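Local coordinates for ripening-associated protein (Musa acuminata, PDB 4PIT) that binds mannose-containing glycans as a jacalin-related lectin, here carrying dimannose in two pockets of one beta-prism domain, at residues 87-92 and 130-135; 66-71 and 96-101; 23-28 and 43-48. The protein carries 1 engineered substitution. One frame throughout, in Å; residues are numbered along the deposited sequence.

Contact 1 (87-92 and 130-135); sequences VVLGKL and KFLDAI. With MAN (alpha-D-mannopyranose), chain F.
Val-88 and Asp-133 face the same mannose from the two segments. The carboxylate of Asp-133 accepts from two sugar hydroxyls, OD1 from MAN O6 at 2.7 Å and OD2 from MAN O4 at 2.6 Å, while the backbone N of Phe-131 returns a nearly straight bond (165°) to MAN O6 at 2.9 Å. O6 thus donates to Asp-133 and accepts from Phe-131. Lys-130 adds its backbone N to the ring oxygen O5. Against this polar side Val-88 sets one methyl, CG1, 3.8 Å from MAN C6; with chi1 at -60° that branch lies anti to the carbonyl carbon, where it also meets Phe-131 CB.

Behind the sugar, a water donates to both Val-87 O and Asp-133 OD2, so OD2 accepts two hydrogen bonds and is linked through the water to Val-87. The segments are joined directly by Leu-89 N to Leu-132 O, 3.0 Å and almost linear at 171°. Further in, the side chains of Leu-89 and Leu-132 run alongside each other, and Leu-89 CD1 presses on Ile-135 CG2 at 3.5 Å, tighter than usual for two carbons. Leu-92 crosses Ile-135 at about a right angle and continues this core to Phe-112.

This is one carbohydrate site of the jacalin-like fold; Gly-15 N also hydrogen-bonds this mannose. That O4 and O6 meet two oxygens of one carboxylate, and that O6 also takes a backbone N-H, is consistent with selection for the placement and orientation of these two hydroxyls.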
loop_
_atom_site.group_PDB
_atom_site.type_symbol
_atom_site.label_atom_id
_atom_site.label_comp_id
_atom_site.label_asym_id
_atom_site.label_seq_id
_atom_site.Cartn_x
_atom_site.Cartn_y
_atom_site.Cartn_z
ATOM N N VAL B 87 -15.070 12.261 -4.254
ATOM C CA VAL B 87 -14.296 11.024 -4.281
ATOM C C VAL B 87 -13.880 10.803 -2.838
ATOM O O VAL B 87 -13.031 11.547 -2.326
ATOM C CB VAL B 87 -13.096 11.136 -5.255
ATOM C CG1 VAL B 87 -12.220 9.874 -5.171
ATOM C CG2 VAL B 87 -13.593 11.343 -6.690
ATOM N N VAL B 88 -14.473 9.806 -2.181
ATOM C CA VAL B 88 -14.219 9.591 -0.750
ATOM C C VAL B 88 -14.028 8.118 -0.434
ATOM O O VAL B 88 -14.123 7.259 -1.319
ATOM C CB VAL B 88 -15.430 10.149 0.075
ATOM C CG1 VAL B 88 -15.648 11.652 -0.162
ATOM C CG2 VAL B 88 -16.715 9.347 -0.206
ATOM N N LEU B 89 -13.747 7.811 0.836
ATOM C CA LEU B 89 -13.678 6.418 1.238
ATOM C C LEU B 89 -15.098 5.914 1.376
ATOM O O LEU B 89 -15.860 6.402 2.225
ATOM C CB LEU B 89 -12.909 6.278 2.563
ATOM C CG LEU B 89 -11.411 6.538 2.451
ATOM C CD1 LEU B 89 -10.875 6.885 3.791
ATOM C CD2 LEU B 89 -10.681 5.313 1.837
ATOM N N GLY B 90 -15.481 4.976 0.512
ATOM C CA GLY B 90 -16.797 4.345 0.606
ATOM C C GLY B 90 -16.860 3.241 1.649
ATOM O O GLY B 90 -17.919 2.972 2.232
ATOM N N LYS B 91 -15.707 2.572 1.866
ATOM C CA LYS B 91 -15.530 1.487 2.830
ATOM C C LYS B 91 -14.134 1.571 3.395
ATOM O O LYS B 91 -13.210 1.892 2.644
ATOM C CB LYS B 91 -15.727 0.110 2.177
ATOM C CG LYS B 91 -17.078 -0.113 1.552
ATOM C CD LYS B 91 -17.270 -1.554 1.163
ATOM C CE LYS B 91 -18.631 -1.706 0.554
ATOM N NZ LYS B 91 -18.858 -3.113 0.087
ATOM N N LEU B 92 -13.977 1.212 4.668
ATOM C CA LEU B 92 -12.658 1.200 5.309
ATOM C C LEU B 92 -12.619 0.139 6.391
ATOM O O LEU B 92 -13.474 0.090 7.272
ATOM C CB LEU B 92 -12.345 2.584 5.903
ATOM C CG LEU B 92 -10.997 2.738 6.652
ATOM C CD1 LEU B 92 -9.829 2.609 5.681
ATOM C CD2 LEU B 92 -10.914 4.100 7.311
ATOM N N LYS B 130 -16.837 16.868 4.638
ATOM C CA LYS B 130 -18.077 16.316 5.165
ATOM C C LYS B 130 -17.919 14.812 5.431
ATOM O O LYS B 130 -18.548 14.261 6.346
ATOM C CB LYS B 130 -19.216 16.570 4.174
ATOM C CG LYS B 130 -20.578 16.141 4.711
ATOM C CD LYS B 130 -21.685 16.487 3.698
ATOM C CE LYS B 130 -23.005 15.861 4.118
ATOM N NZ LYS B 130 -23.540 16.490 5.352
ATOM N N PHE B 131 -17.115 14.136 4.583
ATOM C CA PHE B 131 -16.818 12.718 4.725
ATOM C C PHE B 131 -15.295 12.557 4.820
ATOM O O PHE B 131 -14.546 13.542 4.832
ATOM C CB PHE B 131 -17.394 11.918 3.532
ATOM C CG PHE B 131 -18.863 12.233 3.260
ATOM C CD1 PHE B 131 -19.837 11.948 4.211
ATOM C CD2 PHE B 131 -19.257 12.820 2.055
ATOM C CE1 PHE B 131 -21.188 12.268 3.981
ATOM C CE2 PHE B 131 -20.619 13.095 1.805
ATOM C CZ PHE B 131 -21.569 12.823 2.776
ATOM N N LEU B 132 -14.842 11.303 4.918
ATOM C CA LEU B 132 -13.421 11.052 4.954
ATOM C C LEU B 132 -12.930 10.914 3.508
ATOM O O LEU B 132 -13.018 9.828 2.914
ATOM C CB LEU B 132 -13.109 9.812 5.786
ATOM C CG LEU B 132 -11.636 9.657 6.161
ATOM C CD1 LEU B 132 -11.103 10.844 6.967
ATOM C CD2 LEU B 132 -11.459 8.386 6.955
ATOM N N ASP B 133 -12.403 12.024 2.958
ATOM C CA ASP B 133 -11.930 12.037 1.579
ATOM C C ASP B 133 -10.812 11.074 1.319
ATOM O O ASP B 133 -10.804 10.425 0.269
ATOM C CB ASP B 133 -11.446 13.436 1.199
ATOM C CG ASP B 133 -12.566 14.457 1.241
ATOM O OD1 ASP B 133 -13.037 14.783 2.368
ATOM O OD2 ASP B 133 -13.033 14.875 0.149
ATOM N N ALA B 134 -9.839 10.984 2.255
ATOM C CA ALA B 134 -8.681 10.121 1.981
ATOM C C ALA B 134 -7.995 9.729 3.266
ATOM O O ALA B 134 -8.094 10.428 4.275
ATOM C CB ALA B 134 -7.693 10.849 1.075
ATOM N N ILE B 135 -7.275 8.614 3.212
ATOM C CA ILE B 135 -6.493 8.158 4.373
ATOM C C ILE B 135 -5.204 7.510 3.897
ATOM O O ILE B 135 -5.180 6.811 2.892
ATOM C CB ILE B 135 -7.337 7.213 5.280
ATOM C CG1 ILE B 135 -6.640 7.029 6.654
ATOM C CG2 ILE B 135 -7.629 5.870 4.584
ATOM C CD1 ILE B 135 -7.553 6.337 7.768
HETATM C C1 MAN F . -17.798 18.568 1.315
HETATM C C2 MAN F . -16.569 19.463 1.243
HETATM C C3 MAN F . -15.579 18.926 0.211
HETATM C C4 MAN F . -15.244 17.463 0.500
HETATM C C5 MAN F . -16.524 16.641 0.621
HETATM C C6 MAN F . -16.278 15.215 1.045
HETATM O O2 MAN F . -15.960 19.471 2.535
HETATM O O3 MAN F . -14.395 19.713 0.183
HETATM O O4 MAN F . -14.476 16.933 -0.578
HETATM O O5 MAN F . -17.409 17.215 1.606
HETATM O O6 MAN F . -15.676 15.170 2.343
HETATM O O HOH W 1 -12.328 14.098 -2.202
#

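Contact 2 (66-71 and 96-101); sequences VLQEGE and TNKKAY
Glu-71 reaches across to Thr-96 and Tyr-101 with one carboxylate oxygen and back into its own turn with the other. OE2 accepts from two hydroxyls: Thr-96 OG1 donates at 2.6 Å to the anti lone pair of OE2, and Tyr-101 OH, at 2.8 Å, arrives on the syn side, 16° out of the carboxylate plane. OE1 takes the backbone N-H of Gln-68 on its anti lone pair, 2.8 Å away and practically straight at 175°. The chain of Glu-71 is extended, with CG anti to the backbone N (chi1 -170°), which carries the carboxylate from the end of the type II turn 68-71 to these hydroxyls.

Thr-96 OG1 is itself an acceptor, receiving the backbone N-H groups of Lys-98 and Lys-99 in an ST turn and ST motif. Its proton goes to Glu-71, so this hydroxyl is engaged in three bonds. Tyr-101 OH donates to OE2, and a water lies within hydrogen-bonding distance of both Tyr-101 OH and Val-66 O.

Asn-97 pairs with the backbone at the far side of the turn: ND2 donates to Gly-70 O at 3.1 Å, in the carbonyl plane, while OD1 accepts from Tyr-72 N. Apolar contact is slight, with Leu-67 CD2 passing Thr-96 CG2 at 3.8 Å.

The loop after strand 61-66 is thereby joined to the turn between strands 86-96 and 100-104. Three direct donors around the buried carboxylate should stabilise its negative charge, and imply that Glu-71 is probably ionised although Lys-98 NZ makes no contact with it.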
loop_
_atom_site.group_PDB
_atom_site.type_symbol
_atom_site.label_atom_id
_atom_site.label_comp_id
_atom_site.label_asym_id
_atom_site.label_seq_id
_atom_site.Cartn_x
_atom_site.Cartn_y
_atom_site.Cartn_z
ATOM N N VAL B 66 -10.430 -1.043 19.493
ATOM C CA VAL B 66 -9.693 -0.714 20.710
ATOM C C VAL B 66 -8.563 -1.705 20.824
ATOM O O VAL B 66 -8.814 -2.911 21.000
ATOM C CB VAL B 66 -10.608 -0.728 21.973
ATOM C CG1 VAL B 66 -9.856 -0.255 23.223
ATOM C CG2 VAL B 66 -11.861 0.109 21.773
ATOM N N LEU B 67 -7.325 -1.232 20.690
ATOM C CA LEU B 67 -6.176 -2.137 20.720
ATOM C C LEU B 67 -5.889 -2.690 22.110
ATOM O O LEU B 67 -5.711 -1.932 23.062
ATOM C CB LEU B 67 -4.924 -1.452 20.157
ATOM C CG LEU B 67 -5.076 -0.939 18.716
ATOM C CD1 LEU B 67 -3.813 -0.143 18.300
ATOM C CD2 LEU B 67 -5.340 -2.096 17.748
ATOM N N GLN B 68 -5.801 -4.018 22.194
ATOM C CA GLN B 68 -5.439 -4.691 23.450
ATOM C C GLN B 68 -3.909 -4.602 23.648
ATOM O O GLN B 68 -3.175 -4.207 22.726
ATOM C CB GLN B 68 -5.919 -6.148 23.416
ATOM C CG GLN B 68 -7.435 -6.263 23.239
ATOM C CD GLN B 68 -7.857 -7.562 22.602
ATOM O OE1 GLN B 68 -8.227 -7.617 21.418
ATOM N NE2 GLN B 68 -7.835 -8.632 23.380
ATOM N N GLU B 69 -3.409 -4.964 24.846
ATOM C CA GLU B 69 -1.954 -4.964 25.043
ATOM C C GLU B 69 -1.371 -5.991 24.076
ATOM O O GLU B 69 -1.945 -7.070 23.903
ATOM C CB GLU B 69 -1.575 -5.272 26.516
ATOM C CG GLU B 69 -0.110 -5.019 26.858
ATOM C CD GLU B 69 0.423 -3.605 26.689
ATOM O OE1 GLU B 69 -0.311 -2.641 27.006
ATOM O OE2 GLU B 69 1.593 -3.466 26.263
ATOM N N GLY B 70 -0.328 -5.588 23.365
ATOM C CA GLY B 70 0.330 -6.432 22.373
ATOM C C GLY B 70 -0.391 -6.534 21.037
ATOM O O GLY B 70 -0.034 -7.371 20.205
ATOM N N GLU B 71 -1.423 -5.697 20.827
ATOM C CA GLU B 71 -2.170 -5.698 19.573
ATOM C C GLU B 71 -1.793 -4.463 18.786
ATOM O O GLU B 71 -1.738 -3.367 19.351
ATOM C CB GLU B 71 -3.671 -5.722 19.845
ATOM C CG GLU B 71 -4.526 -5.968 18.606
ATOM C CD GLU B 71 -6.025 -5.994 18.841
ATOM O OE1 GLU B 71 -6.467 -5.607 19.949
ATOM O OE2 GLU B 71 -6.760 -6.385 17.906
ATOM N N THR B 96 -5.577 -6.343 12.588
ATOM C CA THR B 96 -4.558 -6.325 13.623
ATOM C C THR B 96 -3.919 -7.703 13.603
ATOM O O THR B 96 -4.355 -8.587 12.870
ATOM C CB THR B 96 -5.080 -5.951 15.009
ATOM O OG1 THR B 96 -5.827 -7.062 15.531
ATOM C CG2 THR B 96 -5.880 -4.651 15.043
ATOM N N ASN B 97 -2.901 -7.899 14.437
ATOM C CA ASN B 97 -2.282 -9.212 14.548
ATOM C C ASN B 97 -3.242 -10.188 15.259
ATOM O O ASN B 97 -2.957 -11.383 15.302
ATOM C CB ASN B 97 -0.954 -9.090 15.297
ATOM C CG ASN B 97 -1.086 -8.480 16.675
ATOM O OD1 ASN B 97 -1.760 -7.468 16.877
ATOM N ND2 ASN B 97 -0.419 -9.066 17.668
ATOM N N LYS B 98 -4.378 -9.689 15.799
ATOM C CA LYS B 98 -5.362 -10.511 16.509
ATOM C C LYS B 98 -6.600 -10.790 15.655
ATOM O O LYS B 98 -7.116 -11.915 15.705
ATOM C CB LYS B 98 -5.748 -9.889 17.856
ATOM C CG LYS B 98 -4.548 -9.770 18.801
ATOM C CD LYS B 98 -4.881 -10.039 20.267
ATOM C CE LYS B 98 -3.634 -10.181 21.131
ATOM N NZ LYS B 98 -2.695 -11.237 20.640
ATOM N N LYS B 99 -7.093 -9.800 14.875
ATOM C CA LYS B 99 -8.265 -10.057 14.048
ATOM C C LYS B 99 -8.507 -8.979 13.012
ATOM O O LYS B 99 -7.851 -7.952 13.019
ATOM C CB LYS B 99 -9.523 -10.203 14.914
ATOM C CG LYS B 99 -9.824 -9.018 15.788
ATOM C CD LYS B 99 -11.297 -9.086 16.181
ATOM C CE LYS B 99 -11.552 -8.499 17.537
ATOM N N ALA B 100 -9.508 -9.219 12.172
ATOM C CA ALA B 100 -9.954 -8.282 11.149
ATOM C C ALA B 100 -11.129 -7.446 11.670
ATOM O O ALA B 100 -12.010 -7.948 12.395
ATOM C CB ALA B 100 -10.358 -9.037 9.901
ATOM N N TYR B 101 -11.155 -6.162 11.282
ATOM C CA TYR B 101 -12.218 -5.248 11.673
ATOM C C TYR B 101 -12.829 -4.654 10.439
ATOM O O TYR B 101 -12.106 -4.205 9.530
ATOM C CB TYR B 101 -11.685 -4.128 12.590
ATOM C CG TYR B 101 -11.139 -4.603 13.925
ATOM C CD1 TYR B 101 -9.829 -5.053 14.041
ATOM C CD2 TYR B 101 -11.927 -4.569 15.079
ATOM C CE1 TYR B 101 -9.313 -5.479 15.258
ATOM C CE2 TYR B 101 -11.409 -4.978 16.313
ATOM C CZ TYR B 101 -10.096 -5.426 16.393
ATOM O OH TYR B 101 -9.530 -5.850 17.576
HETATM O O HOH W 2 -9.730 -5.319 20.219
#

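Contact 3 (23-28 and 43-48); sequences AYRIIS and TFTYYG
Tyr-24 and Phe-44 lie side by side as an offset stack, ring centroids 4.2 Å apart and planes only 8° from parallel. Phe-44 CE1 sits over the middle of the tyrosine ring, and Tyr-24 CB rests on Phe-44 CD1 at 3.5 Å. The same Tyr-24 turns its edge to Tyr-46 in an edge-to-face pair, planes 74° apart, with Tyr-24 CD1 approaching Tyr-46 CG at 3.5 Å. Tyr-47 CD1 lies over the other face of Tyr-46, which is therefore held between two rings. With chi1 at 59°, Phe-44 CG stands between its backbone N and carbonyl carbon, placing the phenyl beside Tyr-24.

On the opposite face of the hairpin, Ile-27 CD1 packs on the methyls of Thr-43 and Thr-45, and Arg-25 CB runs alongside Thr-45 OG1. Between the faces the backbones pair antiparallel. Two bonds join one pair, Arg-25 N to Thr-45 O, 3.0 Å, and Thr-45 N to Arg-25 O, 2.9 Å. A classic bulge follows, in which Ile-27 N at 2.8 Å and Ser-28 N at 3.2 Å both donate to Thr-43 O; Thr-43 N answers to Ser-28 O. At the polar edge Thr-43 OG1 bonds to Thr-52 OG1 and to a water, which has a weak bond with Ser-28 OG.

The hairpin of strands 25-33 and 37-46 forms the middle of a four-stranded sheet. Strand 49-56 flanks it beyond Phe-44 and Thr-43, and strand 61-66 lies along the other side, next to 25-33.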
loop_
_atom_site.group_PDB
_atom_site.type_symbol
_atom_site.label_atom_id
_atom_site.label_comp_id
_atom_site.label_asym_id
_atom_site.label_seq_id
_atom_site.Cartn_x
_atom_site.Cartn_y
_atom_site.Cartn_z
ATOM N N ALA B 23 4.707 9.984 15.810
ATOM C CA ALA B 23 5.291 9.917 17.144
ATOM C C ALA B 23 4.415 9.342 18.243
ATOM O O ALA B 23 4.938 9.067 19.337
ATOM C CB ALA B 23 5.729 11.309 17.558
ATOM N N TYR B 24 3.108 9.190 18.004
ATOM C CA TYR B 24 2.187 8.833 19.083
ATOM C C TYR B 24 1.863 7.369 19.128
ATOM O O TYR B 24 2.065 6.658 18.130
ATOM C CB TYR B 24 0.881 9.612 18.868
ATOM C CG TYR B 24 1.054 11.102 18.668
ATOM C CD1 TYR B 24 1.882 11.850 19.505
ATOM C CD2 TYR B 24 0.337 11.777 17.695
ATOM C CE1 TYR B 24 2.049 13.224 19.316
ATOM C CE2 TYR B 24 0.461 13.156 17.529
ATOM C CZ TYR B 24 1.328 13.871 18.330
ATOM O OH TYR B 24 1.465 15.226 18.118
ATOM N N ARG B 25 1.360 6.915 20.296
ATOM C CA ARG B 25 0.943 5.527 20.428
ATOM C C ARG B 25 -0.568 5.456 20.192
ATOM O O ARG B 25 -1.348 5.900 21.038
ATOM C CB ARG B 25 1.294 4.959 21.796
ATOM C CG ARG B 25 0.850 3.505 21.884
ATOM C CD ARG B 25 1.070 2.932 23.256
ATOM N NE ARG B 25 0.636 1.541 23.298
ATOM C CZ ARG B 25 0.841 0.734 24.335
ATOM N NH1 ARG B 25 1.464 1.182 25.422
ATOM N NH2 ARG B 25 0.418 -0.522 24.299
ATOM N N ILE B 26 -0.979 4.872 19.072
ATOM C CA ILE B 26 -2.412 4.726 18.786
ATOM C C ILE B 26 -2.985 3.736 19.772
ATOM O O ILE B 26 -2.446 2.613 19.874
ATOM C CB ILE B 26 -2.662 4.253 17.342
ATOM C CG1 ILE B 26 -2.194 5.282 16.311
ATOM C CG2 ILE B 26 -4.132 3.892 17.109
ATOM C CD1 ILE B 26 -1.876 4.567 14.942
ATOM N N ILE B 27 -4.091 4.106 20.458
ATOM C CA ILE B 27 -4.728 3.132 21.361
ATOM C C ILE B 27 -6.104 2.713 20.836
ATOM O O ILE B 27 -6.531 1.602 21.139
ATOM C CB ILE B 27 -4.759 3.599 22.818
ATOM C CG1 ILE B 27 -5.571 4.866 23.020
ATOM C CG2 ILE B 27 -3.312 3.740 23.366
ATOM C CD1 ILE B 27 -5.956 5.121 24.575
ATOM N N SER B 28 -6.802 3.566 20.054
ATOM C CA SER B 28 -8.068 3.158 19.466
ATOM C C SER B 28 -8.388 4.024 18.262
ATOM O O SER B 28 -7.874 5.147 18.116
ATOM C CB SER B 28 -9.217 3.173 20.465
ATOM O OG SER B 28 -9.494 4.481 20.920
ATOM N N THR B 43 -7.526 7.968 18.804
ATOM C CA THR B 43 -7.157 8.232 20.202
ATOM C C THR B 43 -5.781 7.673 20.422
ATOM O O THR B 43 -5.509 6.523 20.052
ATOM C CB THR B 43 -8.207 7.649 21.177
ATOM O OG1 THR B 43 -9.492 8.237 20.906
ATOM C CG2 THR B 43 -7.861 7.938 22.659
ATOM N N PHE B 44 -4.907 8.487 21.020
ATOM C CA PHE B 44 -3.536 8.074 21.214
ATOM C C PHE B 44 -3.002 8.575 22.537
ATOM O O PHE B 44 -3.603 9.466 23.155
ATOM C CB PHE B 44 -2.673 8.620 20.059
ATOM C CG PHE B 44 -2.693 10.127 19.930
ATOM C CD1 PHE B 44 -1.827 10.917 20.688
ATOM C CD2 PHE B 44 -3.574 10.752 19.054
ATOM C CE1 PHE B 44 -1.866 12.319 20.594
ATOM C CE2 PHE B 44 -3.589 12.151 18.947
ATOM C CZ PHE B 44 -2.724 12.909 19.699
ATOM N N THR B 45 -1.890 7.991 22.981
ATOM C CA THR B 45 -1.204 8.439 24.185
ATOM C C THR B 45 0.174 8.931 23.802
ATOM O O THR B 45 0.790 8.474 22.822
ATOM C CB THR B 45 -1.134 7.338 25.261
ATOM O OG1 THR B 45 -0.378 6.253 24.738
ATOM C CG2 THR B 45 -2.519 6.850 25.725
ATOM N N TYR B 46 0.677 9.865 24.594
ATOM C CA TYR B 46 1.994 10.457 24.365
ATOM C C TYR B 46 2.408 11.060 25.667
ATOM O O TYR B 46 1.659 11.872 26.202
ATOM C CB TYR B 46 1.917 11.509 23.243
ATOM C CG TYR B 46 3.246 12.037 22.747
ATOM C CD1 TYR B 46 4.233 11.169 22.276
ATOM C CD2 TYR B 46 3.466 13.405 22.615
ATOM C CE1 TYR B 46 5.435 11.656 21.753
ATOM C CE2 TYR B 46 4.660 13.900 22.090
ATOM C CZ TYR B 46 5.636 13.021 21.652
ATOM O OH TYR B 46 6.813 13.526 21.149
ATOM N N TYR B 47 3.554 10.610 26.231
ATOM C CA TYR B 47 4.034 11.090 27.532
ATOM C C TYR B 47 2.947 11.053 28.648
ATOM O O TYR B 47 2.792 12.009 29.418
ATOM C CB TYR B 47 4.610 12.510 27.389
ATOM C CG TYR B 47 5.988 12.515 26.761
ATOM C CD1 TYR B 47 6.149 12.597 25.382
ATOM C CD2 TYR B 47 7.134 12.459 27.549
ATOM C CE1 TYR B 47 7.420 12.644 24.800
ATOM C CE2 TYR B 47 8.407 12.511 26.982
ATOM C CZ TYR B 47 8.547 12.590 25.606
ATOM O OH TYR B 47 9.808 12.628 25.048
ATOM N N GLY B 48 2.186 9.958 28.693
ATOM C CA GLY B 48 1.141 9.760 29.691
ATOM C C GLY B 48 -0.159 10.531 29.511
ATOM O O GLY B 48 -1.034 10.462 30.376
HETATM O O HOH W 3 -11.011 7.000 19.150
#

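In the fold
From the N terminus, contact 3 comes first, closing the hairpin of strands 25-33 and 37-46 before the others open. Contact 2 begins at the end of strand 61-66, the last strand of that sheet, and contact 1 opens within strand 86-96 before contact 2 closes at 96-101; the two cross. Contact 1 closes last, at 130-135, joining the sheet of strand 86-96 to that of strand 134-140. Contacts 2 and 3 touch where Leu-67 N probably bonds to Ile-27 O, within the hairpin's sheet, and contact 2 ties that sheet to that of strands 86-96 and 100-104. Contact 1 lies across the chain's centre from both, about 23 Å between centres, at the sugar-binding end of the prism.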